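Local coordinates for HAT1-interacting factor 1 (PDB 4NQ0), which acts as a nuclear histone chaperone for H3 and H4 within the HAT-B complex, in chromatin assembly and telomere silencing, and also binds H2A-H2B, at residues M22-Q25 / V26-K30; Q332-D335 / D336-E339; P271-Q274 / V275-V279. All blocks are in the same frame, centred on the assembly; numbering follows the deposited sequence.

All three contacts are local ones within single helices of an all-helical TPR protein. Along the chain the order is contact 1 on helix 14-34, contact 3 at the start of helix 273-290, then contact 2 on helix 323-344. Contacts 1 and 2 lie on opposite sides of the chain's centre, with their own centres 42 Å apart. Contact 3 is 28 Å from contact 1 and 24 Å from contact 2, centre to centre. None touches another. Helix 323-344 does pack on helix 273-290, since Gln332 and Ile333 of contact 2 meet Phe284. Contact 3 lies inside the region that interacts with H2A-H2B, and contact 2 begins at its last residue.

Contact 1: M22-Q25 / V26-K30; sequences MERQ and VQIAK
The flat amide of Gln25 has the CD1 methyl of Ile28 beside it, one turn further along the helix. CD1 lies 3.9 Å from OE1 of Gln25 and 4.2 Å from its NE2. It sits out of the amide plane, near both polar atoms, and does not stack squarely on a face. At the polar ends the partners come from outside the pair. OE1 takes a hydrogen bond from Arg44 NH2, and NE2 makes a weak one back to the carbonyl of Asp21. These two bonds help fix the rotation of the amide. This is an i to i+3 side-chain contact on helix 14-34 of the TPR protein. The two side chains run side by side and point the same way. The Gln25 chain bends at chi2 (-35°), which turns the amide across to the side of Ile28. Ile28 places CG1 beside its backbone N (chi1 -68°). From there CG1 comes within 3.4 Å of the carbonyl O of Arg24, and CD1 reaches the aliphatic part of Arg24 at 4.3 Å from CG. On the inner side of the helix, Met22 and Val26 rest on Leu63 of helix 61-77, while Ala29 touches both Ile66 of that helix and Cys45 of helix 38-51. The backbone keeps regular i+4 bonding throughout. Ile28 N bonds to Arg24 O at 2.9 Å. Ala29 N bonds to Gln25 O at 2.8 Å, and the CB methyl of Ala29 lies close beside that same oxygen. One turn earlier, the CG2 methyl of Val26 packs against Met22 O at 3.4 Å.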
loop_
_atom_site.group_PDB
_atom_site.type_symbol
_atom_site.label_atom_id
_atom_site.label_comp_id
_atom_site.label_asym_id
_atom_site.label_seq_id
_atom_site.Cartn_x
_atom_site.Cartn_y
_atom_site.Cartn_z
ATOM N N MET A 22 21.001 8.765 -9.502
ATOM C CA MET A 22 19.899 8.172 -8.726
ATOM C C MET A 22 18.706 7.802 -9.610
ATOM O O MET A 22 18.147 6.714 -9.482
ATOM C CB MET A 22 19.454 9.140 -7.625
ATOM C CG MET A 22 18.241 8.680 -6.838
ATOM S SD MET A 22 17.933 9.671 -5.369
ATOM C CE MET A 22 17.396 11.239 -6.044
ATOM N N GLU A 23 18.326 8.702 -10.510
ATOM C CA GLU A 23 17.247 8.413 -11.453
ATOM C C GLU A 23 17.566 7.217 -12.346
ATOM O O GLU A 23 16.691 6.412 -12.628
ATOM C CB GLU A 23 16.902 9.646 -12.304
ATOM C CG GLU A 23 16.280 10.801 -11.515
ATOM C CD GLU A 23 15.254 10.335 -10.475
ATOM O OE1 GLU A 23 14.289 9.634 -10.851
ATOM O OE2 GLU A 23 15.417 10.662 -9.273
ATOM N N ARG A 24 18.817 7.074 -12.773
ATOM C CA ARG A 24 19.177 5.921 -13.591
ATOM C C ARG A 24 19.080 4.633 -12.770
ATOM O O ARG A 24 18.571 3.621 -13.247
ATOM C CB ARG A 24 20.575 6.083 -14.176
ATOM C CG ARG A 24 20.857 5.118 -15.332
ATOM C CD ARG A 24 22.280 5.244 -15.861
ATOM N NE ARG A 24 22.636 6.635 -16.134
ATOM C CZ ARG A 24 23.494 7.370 -15.426
ATOM N NH1 ARG A 24 23.726 8.627 -15.787
ATOM N NH2 ARG A 24 24.133 6.870 -14.368
ATOM N N GLN A 25 19.547 4.682 -11.525
ATOM C CA GLN A 25 19.494 3.515 -10.632
ATOM C C GLN A 25 18.063 3.038 -10.335
ATOM O O GLN A 25 17.807 1.832 -10.292
ATOM C CB GLN A 25 20.233 3.807 -9.325
ATOM C CG GLN A 25 21.740 4.076 -9.474
ATOM C CD GLN A 25 22.382 3.245 -10.567
ATOM O OE1 GLN A 25 22.409 2.005 -10.508
ATOM N NE2 GLN A 25 22.893 3.920 -11.580
ATOM N N VAL A 26 17.147 3.984 -10.129
ATOM C CA VAL A 26 15.720 3.685 -9.978
ATOM C C VAL A 26 15.188 2.928 -11.209
ATOM O O VAL A 26 14.528 1.907 -11.074
ATOM C CB VAL A 26 14.893 4.983 -9.760
ATOM C CG1 VAL A 26 13.390 4.741 -10.017
ATOM C CG2 VAL A 26 15.124 5.531 -8.366
ATOM N N GLN A 27 15.509 3.422 -12.405
ATOM C CA GLN A 27 15.082 2.772 -13.648
ATOM C C GLN A 27 15.650 1.359 -13.799
ATOM O O GLN A 27 14.941 0.436 -14.229
ATOM C CB GLN A 27 15.443 3.626 -14.868
ATOM C CG GLN A 27 14.581 4.881 -15.008
ATOM C CD GLN A 27 13.078 4.574 -15.083
ATOM O OE1 GLN A 27 12.608 3.849 -15.976
ATOM N NE2 GLN A 27 12.319 5.119 -14.120
ATOM N N ILE A 28 16.921 1.192 -13.444
ATOM C CA ILE A 28 17.547 -0.123 -13.484
ATOM C C ILE A 28 16.876 -1.053 -12.470
ATOM O O ILE A 28 16.546 -2.192 -12.794
ATOM C CB ILE A 28 19.064 -0.036 -13.211
ATOM C CG1 ILE A 28 19.779 0.664 -14.368
ATOM C CG2 ILE A 28 19.666 -1.412 -13.032
ATOM C CD1 ILE A 28 21.213 1.034 -14.046
ATOM N N ALA A 29 16.669 -0.556 -11.250
ATOM C CA ALA A 29 16.061 -1.337 -10.184
ATOM C C ALA A 29 14.626 -1.720 -10.549
ATOM O O ALA A 29 14.206 -2.844 -10.318
ATOM C CB ALA A 29 16.082 -0.559 -8.875
ATOM N N LYS A 30 13.898 -0.759 -11.104
ATOM C CA LYS A 30 12.543 -0.960 -11.603
ATOM C C LYS A 30 12.510 -2.067 -12.660
ATOM O O LYS A 30 11.663 -2.966 -12.600
ATOM C CB LYS A 30 12.031 0.373 -12.173
ATOM C CG LYS A 30 10.655 0.361 -12.831
ATOM C CD LYS A 30 10.261 1.768 -13.326
ATOM C CE LYS A 30 9.950 2.735 -12.172
ATOM N NZ LYS A 30 9.983 4.182 -12.570
#

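Contact 2: Q332-D335 / D336-E339; sequences QIQD and DIDE
Asp335 O accepts the backbone N-H of Glu339 at 2.8 Å, an almost straight bond (177°) on helix 323-344. Gln332 O takes Asp336 N at 2.9 Å, in a more bent bond. The Asp336 side chain folds back over this turn, its CG beside its own backbone N (chi1 -59°), with CB 3.3 Å from Ile333 O. Its OD1 forms a salt bridge with Arg291, and Phe305 of helix 298-316 lies against it. An alanine here takes the carboxylate away, and Arg291 would probably lose its buried mate. On another side of the helix Gln334 NE2 gives a weak hydrogen bond to Asp338 OD2 at 3.3 Å. The amide and carboxylate planes are turned 50° from each other. Gln334 OE1 accepts from Lys309 NZ, and this helps hold the amide with NE2 toward Asp338. Ile333 CG2 meets Ile337 CD1 at 4.4 Å, an apolar contact one turn apart. The OD1 atoms of Asp335 and Asp338 are 4.5 Å apart. That crowding of acids probably makes Asp338 somewhat easier to protonate, and the weak bond from Gln334 is likely to offset it little.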
loop_
_atom_site.group_PDB
_atom_site.type_symbol
_atom_site.label_atom_id
_atom_site.label_comp_id
_atom_site.label_asym_id
_atom_site.label_seq_id
_atom_site.Cartn_x
_atom_site.Cartn_y
_atom_site.Cartn_z
ATOM N N GLN A 332 -16.415 -14.108 -4.981
ATOM C CA GLN A 332 -15.712 -14.281 -3.711
ATOM C C GLN A 332 -16.411 -13.549 -2.566
ATOM O O GLN A 332 -16.514 -14.067 -1.456
ATOM C CB GLN A 332 -14.272 -13.776 -3.820
ATOM C CG GLN A 332 -13.470 -13.946 -2.540
ATOM C CD GLN A 332 -13.252 -15.411 -2.189
ATOM O OE1 GLN A 332 -13.797 -15.923 -1.204
ATOM N NE2 GLN A 332 -12.461 -16.094 -3.006
ATOM N N ILE A 333 -16.880 -12.340 -2.835
ATOM C CA ILE A 333 -17.598 -11.567 -1.818
ATOM C C ILE A 333 -18.855 -12.308 -1.387
ATOM O O ILE A 333 -19.184 -12.319 -0.211
ATOM C CB ILE A 333 -17.919 -10.146 -2.303
ATOM C CG1 ILE A 333 -16.626 -9.337 -2.437
ATOM C CG2 ILE A 333 -18.818 -9.408 -1.331
ATOM C CD1 ILE A 333 -16.737 -8.185 -3.412
ATOM N N GLN A 334 -19.525 -12.970 -2.328
ATOM C CA GLN A 334 -20.693 -13.762 -1.989
ATOM C C GLN A 334 -20.294 -14.962 -1.115
ATOM O O GLN A 334 -21.012 -15.316 -0.179
ATOM C CB GLN A 334 -21.424 -14.237 -3.248
ATOM C CG GLN A 334 -22.778 -14.891 -2.957
ATOM C CD GLN A 334 -23.763 -13.939 -2.300
ATOM O OE1 GLN A 334 -23.982 -12.827 -2.784
ATOM N NE2 GLN A 334 -24.371 -14.374 -1.190
ATOM N N ASP A 335 -19.156 -15.584 -1.419
ATOM C CA ASP A 335 -18.638 -16.655 -0.556
ATOM C C ASP A 335 -18.387 -16.112 0.854
ATOM O O ASP A 335 -18.731 -16.758 1.839
ATOM C CB ASP A 335 -17.337 -17.243 -1.093
ATOM C CG ASP A 335 -17.477 -17.802 -2.490
ATOM O OD1 ASP A 335 -18.616 -18.077 -2.930
ATOM O OD2 ASP A 335 -16.430 -17.956 -3.154
ATOM N N ASP A 336 -17.817 -14.912 0.938
ATOM C CA ASP A 336 -17.545 -14.296 2.240
ATOM C C ASP A 336 -18.832 -14.119 3.054
ATOM O O ASP A 336 -18.868 -14.428 4.256
ATOM C CB ASP A 336 -16.824 -12.955 2.075
ATOM C CG ASP A 336 -15.502 -13.083 1.337
ATOM O OD1 ASP A 336 -14.909 -14.174 1.341
ATOM O OD2 ASP A 336 -15.048 -12.083 0.753
ATOM N N ILE A 337 -19.886 -13.645 2.390
ATOM C CA ILE A 337 -21.189 -13.471 3.021
ATOM C C ILE A 337 -21.724 -14.820 3.503
ATOM O O ILE A 337 -22.087 -14.972 4.670
ATOM C CB ILE A 337 -22.202 -12.815 2.053
ATOM C CG1 ILE A 337 -21.839 -11.345 1.838
ATOM C CG2 ILE A 337 -23.627 -12.932 2.590
ATOM C CD1 ILE A 337 -22.541 -10.700 0.673
ATOM N N ASP A 338 -21.741 -15.802 2.606
ATOM C CA ASP A 338 -22.159 -17.170 2.968
ATOM C C ASP A 338 -21.418 -17.696 4.199
ATOM O O ASP A 338 -22.041 -18.117 5.158
ATOM C CB ASP A 338 -21.948 -18.127 1.798
ATOM C CG ASP A 338 -22.795 -17.767 0.590
ATOM O OD1 ASP A 338 -22.431 -18.201 -0.517
ATOM O OD2 ASP A 338 -23.809 -17.039 0.738
ATOM N N GLU A 339 -20.092 -17.673 4.159
ATOM C CA GLU A 339 -19.267 -18.130 5.283
ATOM C C GLU A 339 -19.702 -17.521 6.620
ATOM O O GLU A 339 -19.905 -18.240 7.593
ATOM C CB GLU A 339 -17.794 -17.810 5.020
ATOM C CG GLU A 339 -16.851 -17.995 6.223
ATOM C CD GLU A 339 -16.690 -19.446 6.649
ATOM O OE1 GLU A 339 -17.029 -20.353 5.857
ATOM O OE2 GLU A 339 -16.211 -19.678 7.781
#

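Contact 3: P271-Q274 / V275-V279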
loop_
_atom_site.group_PDB
_atom_site.type_symbol
_atom_site.label_atom_id
_atom_site.label_comp_id
_atom_site.label_asym_id
_atom_site.label_seq_id
_atom_site.Cartn_x
_atom_site.Cartn_y
_atom_site.Cartn_z
ATOM N N PRO A 271 -12.198 12.069 -10.220
ATOM C CA PRO A 271 -12.823 10.872 -10.783
ATOM C C PRO A 271 -12.261 10.505 -12.147
ATOM O O PRO A 271 -11.992 11.386 -12.962
ATOM C CB PRO A 271 -14.301 11.264 -10.905
ATOM C CG PRO A 271 -14.493 12.358 -9.914
ATOM C CD PRO A 271 -13.199 13.106 -9.898
ATOM N N ALA A 272 -12.060 9.210 -12.368
ATOM C CA ALA A 272 -11.561 8.694 -13.637
ATOM C C ALA A 272 -11.682 7.177 -13.655
ATOM O O ALA A 272 -11.957 6.552 -12.626
ATOM C CB ALA A 272 -10.113 9.115 -13.860
ATOM N N GLU A 273 -11.477 6.594 -14.830
ATOM C CA GLU A 273 -11.580 5.144 -15.025
ATOM C C GLU A 273 -10.556 4.398 -14.163
ATOM O O GLU A 273 -10.887 3.398 -13.522
ATOM C CB GLU A 273 -11.368 4.801 -16.510
ATOM C CG GLU A 273 -11.594 3.331 -16.900
ATOM C CD GLU A 273 -10.968 2.961 -18.259
ATOM O OE1 GLU A 273 -10.772 1.751 -18.513
ATOM O OE2 GLU A 273 -10.668 3.867 -19.073
ATOM N N GLN A 274 -9.325 4.900 -14.142
ATOM C CA GLN A 274 -8.235 4.273 -13.390
ATOM C C GLN A 274 -8.404 4.455 -11.882
ATOM O O GLN A 274 -7.961 3.616 -11.097
ATOM C CB GLN A 274 -6.883 4.844 -13.820
ATOM C CG GLN A 274 -6.474 4.496 -15.248
ATOM C CD GLN A 274 -6.878 5.549 -16.276
ATOM O OE1 GLN A 274 -7.889 6.236 -16.124
ATOM N NE2 GLN A 274 -6.084 5.671 -17.334
ATOM N N VAL A 275 -9.026 5.563 -11.491
ATOM C CA VAL A 275 -9.313 5.847 -10.093
ATOM C C VAL A 275 -10.392 4.891 -9.607
ATOM O O VAL A 275 -10.298 4.324 -8.520
ATOM C CB VAL A 275 -9.765 7.314 -9.906
ATOM C CG1 VAL A 275 -10.411 7.518 -8.547
ATOM C CG2 VAL A 275 -8.572 8.259 -10.096
ATOM N N THR A 276 -11.404 4.691 -10.444
ATOM C CA THR A 276 -12.479 3.763 -10.141
ATOM C C THR A 276 -11.963 2.336 -9.984
ATOM O O THR A 276 -12.396 1.625 -9.076
ATOM C CB THR A 276 -13.577 3.848 -11.202
ATOM O OG1 THR A 276 -14.116 5.169 -11.172
ATOM C CG2 THR A 276 -14.696 2.849 -10.926
ATOM N N GLU A 277 -11.015 1.930 -10.824
ATOM C CA GLU A 277 -10.419 0.593 -10.702
ATOM C C GLU A 277 -9.715 0.395 -9.366
ATOM O O GLU A 277 -9.788 -0.668 -8.784
ATOM C CB GLU A 277 -9.412 0.328 -11.822
ATOM C CG GLU A 277 -10.059 0.081 -13.179
ATOM C CD GLU A 277 -9.071 0.236 -14.327
ATOM O OE1 GLU A 277 -9.527 0.506 -15.463
ATOM O OE2 GLU A 277 -7.842 0.092 -14.090
ATOM N N LYS A 278 -9.018 1.422 -8.899
ATOM C CA LYS A 278 -8.270 1.318 -7.652
ATOM C C LYS A 278 -9.207 1.325 -6.446
ATOM O O LYS A 278 -9.003 0.579 -5.488
ATOM C CB LYS A 278 -7.209 2.416 -7.576
ATOM C CG LYS A 278 -6.047 2.184 -8.568
ATOM C CD LYS A 278 -4.947 3.209 -8.422
ATOM C CE LYS A 278 -3.704 2.821 -9.232
ATOM N NZ LYS A 278 -2.932 1.712 -8.593
ATOM N N VAL A 279 -10.247 2.142 -6.510
ATOM C CA VAL A 279 -11.259 2.159 -5.465
ATOM C C VAL A 279 -11.854 0.763 -5.313
ATOM O O VAL A 279 -11.893 0.218 -4.212
ATOM C CB VAL A 279 -12.359 3.199 -5.764
ATOM C CG1 VAL A 279 -13.546 3.032 -4.812
ATOM C CG2 VAL A 279 -11.779 4.606 -5.657
#
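Ala272 O is gripped by two donors of one residue, Thr276. The backbone N of Thr276 lies 2.9 Å from Ala272 O. The hydroxyl OG1 of Thr276 is also 2.9 Å from Ala272 O and donates to it. The two donors arrive from opposite faces of the carbonyl plane. The hydroxyl can do this because OG1 stands beside the backbone N (chi1 -62°), turned back toward the helix start. Next to this, the CB methyl of Ala272 meets Val275 CG2 at 4.2 Å. A second i to i+4 pair is acidic: OE1 of Glu273 and OE1 of Glu277 are 3.5 Å apart. The two side chains run side by side, with their carboxylate planes 78° apart. The N-terminal end of the helix would probably ease the repulsion between the two carboxylates. All this is at the N-terminal start of helix 273-290 in the TPR protein, within the region that interacts with H2A-H2B. Ala272 holds the N-cap position but has no side-chain acceptor to offer there. Glu277 N bonds to Glu273 O at 3.1 Å, and Glu277 CG lies over that oxygen at 3.4 Å. Lys278 N bonds to Gln274 O at 3.3 Å. Further out, Lys278 NZ forms a salt bridge with Asp237, and its side chain touches Tyr266. Val279 packs on Leu263 and Tyr266 of helix 252-266.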